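Local atomic coordinates of uncharacterized protein (Trypanosoma congolense, PDB entry 4E40), a protein that serves as the trypanosome's cell-surface receptor for haptoglobin-hemoglobin, probably taking up the complex as a source of heme and iron. Residues A[99-102]-A[103-107]; A[180-183]-A[184-187]. All blocks are in the same frame, centred on the assembly; numbering follows the deposited sequence.

Contact 1 of 2, residues A[99-102]-A[103-107]; sequences EHVK and EEVEI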
# COMPACT_ATOMS: atom_id res chain seq x y z
N GLU A 99 -12.86 -9.75 25.45
CA GLU A 99 -13.72 -9.07 24.46
C GLU A 99 -12.97 -7.97 23.71
O GLU A 99 -13.13 -7.82 22.52
CB GLU A 99 -14.93 -8.45 25.18
CG GLU A 99 -15.89 -9.47 25.81
CD GLU A 99 -16.99 -8.74 26.60
OE1 GLU A 99 -17.73 -8.00 25.97
OE2 GLU A 99 -17.02 -8.89 27.83
N HIS A 100 -12.04 -7.30 24.44
CA HIS A 100 -11.26 -6.27 23.73
C HIS A 100 -10.14 -6.84 22.88
O HIS A 100 -9.88 -6.32 21.82
CB HIS A 100 -10.69 -5.23 24.71
CG HIS A 100 -11.72 -4.64 25.59
ND1 HIS A 100 -12.82 -3.95 25.10
CD2 HIS A 100 -11.78 -4.56 26.97
CE1 HIS A 100 -13.55 -3.51 26.14
NE2 HIS A 100 -12.91 -3.87 27.29
N VAL A 101 -9.51 -7.92 23.34
CA VAL A 101 -8.57 -8.65 22.48
C VAL A 101 -9.23 -8.97 21.14
O VAL A 101 -8.68 -8.71 20.06
CB VAL A 101 -8.08 -9.96 23.12
CG1 VAL A 101 -7.17 -10.76 22.10
CG2 VAL A 101 -7.21 -9.65 24.36
N LYS A 102 -10.44 -9.51 21.21
CA LYS A 102 -11.14 -9.92 19.99
C LYS A 102 -11.47 -8.72 19.11
O LYS A 102 -11.32 -8.78 17.90
CB LYS A 102 -12.44 -10.65 20.36
CG LYS A 102 -12.17 -12.03 20.93
CD LYS A 102 -13.43 -12.64 21.54
CE LYS A 102 -14.58 -12.63 20.57
NZ LYS A 102 -15.55 -13.70 20.96
N GLU A 103 -11.90 -7.60 19.73
CA GLU A 103 -12.14 -6.36 18.96
C GLU A 103 -10.90 -5.89 18.24
O GLU A 103 -10.93 -5.58 17.02
CB GLU A 103 -12.61 -5.27 19.94
CG GLU A 103 -14.03 -5.45 20.43
CD GLU A 103 -14.38 -4.71 21.73
OE1 GLU A 103 -13.44 -4.09 22.30
OE2 GLU A 103 -15.50 -4.80 22.20
N GLU A 104 -9.77 -5.89 18.94
CA GLU A 104 -8.50 -5.46 18.28
C GLU A 104 -7.99 -6.40 17.22
O GLU A 104 -7.50 -5.94 16.18
CB GLU A 104 -7.42 -5.15 19.30
CG GLU A 104 -7.85 -4.09 20.32
CD GLU A 104 -8.10 -2.73 19.69
OE1 GLU A 104 -7.58 -2.47 18.58
OE2 GLU A 104 -8.81 -1.93 20.35
N VAL A 105 -8.16 -7.69 17.43
CA VAL A 105 -7.70 -8.71 16.46
C VAL A 105 -8.61 -8.64 15.24
O VAL A 105 -8.10 -8.83 14.11
CB VAL A 105 -7.63 -10.09 17.14
CG1 VAL A 105 -7.42 -11.23 16.08
CG2 VAL A 105 -6.46 -10.09 18.15
N GLU A 106 -9.89 -8.31 15.40
CA GLU A 106 -10.77 -8.05 14.24
C GLU A 106 -10.34 -6.86 13.43
O GLU A 106 -10.41 -6.89 12.18
CB GLU A 106 -12.23 -7.88 14.68
CG GLU A 106 -12.88 -9.22 14.92
CD GLU A 106 -12.57 -10.21 13.75
OE1 GLU A 106 -12.70 -9.85 12.53
OE2 GLU A 106 -12.15 -11.32 14.10
N ILE A 107 -9.88 -5.79 14.12
CA ILE A 107 -9.34 -4.66 13.39
C ILE A 107 -8.10 -5.05 12.61
O ILE A 107 -7.98 -4.62 11.42
CB ILE A 107 -9.04 -3.47 14.30
CG1 ILE A 107 -10.35 -2.93 14.79
CG2 ILE A 107 -8.29 -2.36 13.49
CD1 ILE A 107 -10.19 -1.91 15.91
O HOH W 1 -11.19 -11.29 16.65

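Contact 2 of 2, residues A[180-183]-A[184-187]; sequences DKLP and GVKE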
# COMPACT_ATOMS: atom_id res chain seq x y z
N ASP A 180 2.41 19.19 -21.38
CA ASP A 180 1.78 20.51 -21.58
C ASP A 180 2.65 21.41 -22.42
O ASP A 180 2.12 22.35 -23.05
CB ASP A 180 1.52 21.19 -20.25
CG ASP A 180 0.38 20.55 -19.50
OD1 ASP A 180 -0.30 19.61 -20.01
OD2 ASP A 180 0.21 20.94 -18.31
N LYS A 181 3.97 21.14 -22.53
CA LYS A 181 4.82 21.92 -23.44
C LYS A 181 4.60 21.62 -24.93
O LYS A 181 5.07 22.36 -25.82
CB LYS A 181 6.30 21.69 -23.08
CG LYS A 181 6.74 22.22 -21.75
CD LYS A 181 8.22 22.56 -21.80
CE LYS A 181 8.42 24.07 -21.85
NZ LYS A 181 9.87 24.44 -21.69
N LEU A 182 3.97 20.48 -25.21
CA LEU A 182 3.69 20.04 -26.58
C LEU A 182 2.21 19.72 -26.73
O LEU A 182 1.83 18.56 -26.92
CB LEU A 182 4.45 18.75 -26.89
CG LEU A 182 5.89 18.81 -27.25
CD1 LEU A 182 6.42 17.38 -27.29
CD2 LEU A 182 6.06 19.53 -28.58
N PRO A 183 1.39 20.75 -26.73
CA PRO A 183 -0.05 20.54 -26.73
C PRO A 183 -0.53 19.77 -27.97
O PRO A 183 -1.48 18.99 -27.86
CB PRO A 183 -0.63 21.98 -26.65
CG PRO A 183 0.50 22.88 -27.13
CD PRO A 183 1.76 22.19 -26.67
N GLY A 184 0.14 19.93 -29.13
CA GLY A 184 -0.27 19.20 -30.32
C GLY A 184 -0.07 17.70 -30.17
O GLY A 184 -0.94 16.90 -30.52
N VAL A 185 1.06 17.31 -29.59
CA VAL A 185 1.33 15.89 -29.34
C VAL A 185 0.43 15.33 -28.24
O VAL A 185 -0.10 14.22 -28.34
CB VAL A 185 2.84 15.64 -28.98
CG1 VAL A 185 3.09 14.21 -28.44
CG2 VAL A 185 3.77 15.95 -30.19
N LYS A 186 0.23 16.14 -27.18
CA LYS A 186 -0.61 15.72 -26.04
C LYS A 186 -2.01 15.33 -26.53
O LYS A 186 -2.60 14.36 -26.01
CB LYS A 186 -0.72 16.90 -25.09
CG LYS A 186 -1.64 16.62 -23.89
CD LYS A 186 -1.59 17.77 -22.91
CE LYS A 186 -2.65 17.54 -21.86
NZ LYS A 186 -2.84 18.80 -21.06
N GLU A 187 -2.53 16.07 -27.53
CA GLU A 187 -3.89 15.88 -28.04
C GLU A 187 -3.98 14.99 -29.27
O GLU A 187 -5.08 14.70 -29.74
CB GLU A 187 -4.52 17.24 -28.36
CG GLU A 187 -4.60 18.22 -27.21
CD GLU A 187 -5.36 17.64 -26.04
OE1 GLU A 187 -4.99 17.90 -24.87
OE2 GLU A 187 -6.35 16.93 -26.30
O HOH W 2 -3.17 20.15 -25.08

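Contact 1 of 2, residues A[99-102]-A[103-107]
The imidazole of H100 is met at its edge by the carboxylate of E103, three residues further along the helix. ND1 of H100 gives its hydrogen to OE1 of E103 at 2.9 Å, and the bond is fairly straight, with an angle of 163° at the hydrogen. OE1 lies practically in the ring plane; ND1 in turn meets OE1 on its syn side, 29° out of the carboxylate plane, and the planes of ring and carboxylate are 55° apart. Both side chains run alongside, pointing the same way. E103 reaches back because its CG stands beside the backbone N and the chain beyond is extended, which lays the acid back along the preceding turn, with CG of E103 3.3 Å from O of E99. The bond uses ND1 as donor, which implies that this nitrogen probably carries a proton, and it should limit rotation of the ring.

Along the backbone runs the regular i to i+4 bonding of an alpha helix, for example V105 N to V101 O at 2.9 Å. The carbonyl O of K102 is gripped twice: by E106 N, and by a water at 2.8 Å that also donates to OE2 of E106.

On the buried side V101 and V105 lie side by side, CG1 of V101 4.1 Å from CG2 of V105. This stripe of helix 82-147 faces helix 28-73, V101 resting on I56 and V105 on S53, while H100 and V101 touch Q229 of helix 192-246, and E104 touches A222 and K225 of the same helix.

Contact 2 of 2, residues A[180-183]-A[184-187]
K186 reaches back to D180 with a fully stretched side chain: CG is anti to the backbone N (chi1 177°) and every later torsion is also close to 180°, which carries the amine six residues back, across the break between the two helices. NZ of K186 donates to OD1 of D180 at 2.9 Å in a salt bridge, from the syn side but 32° out of the carboxylate plane. The lysine's aliphatic end follows the same oxygen, with CE of K186 3.6 Å from OD1 of D180. The bridge thus spans the joint between helix 172-180 and the short helix 183-187.

At that joint L182 holds the N-cap position and P183 opens the new helix, a place where a proline's missing N-H costs nothing. O of L182 accepts K186 N at 2.9 Å, while P183 O takes E187 N at 3.1 Å on a more bent path.

CG of E187, set beside the backbone N, comes to 3.3 Å from O of P183, and the bend at chi2 then turns the carboxylate; OE1 of E187 accepts a water, and OE2 forms a salt bridge with K192. L182 and V185 point the same way, their CB atoms 4.1 Å apart, and pack on helix 12-26, L182 against A17 and A18 and V185 against L21.

Contact 1 comes first along the chain, well inside the long helix 82-147, and contact 2 follows at the turn into the short helix 183-187. Their centres are 54 Å apart, on opposite sides of the chain's centre, with nearest atoms about 40 Å apart. Both fall within one haptoglobin-hemoglobin receptor family region of this all-helical, elongated bundle. Contact 1 packs against helices 28-73 and 192-246; the side chain of V105 lies about 8 Å from that of K52, a heme-binding residue in another structure of this protein, no heme being bound here. Contact 2 sits away from the annotated sites, where the start of helix 183-187 packs on helix 12-26, and the two are probably structurally independent.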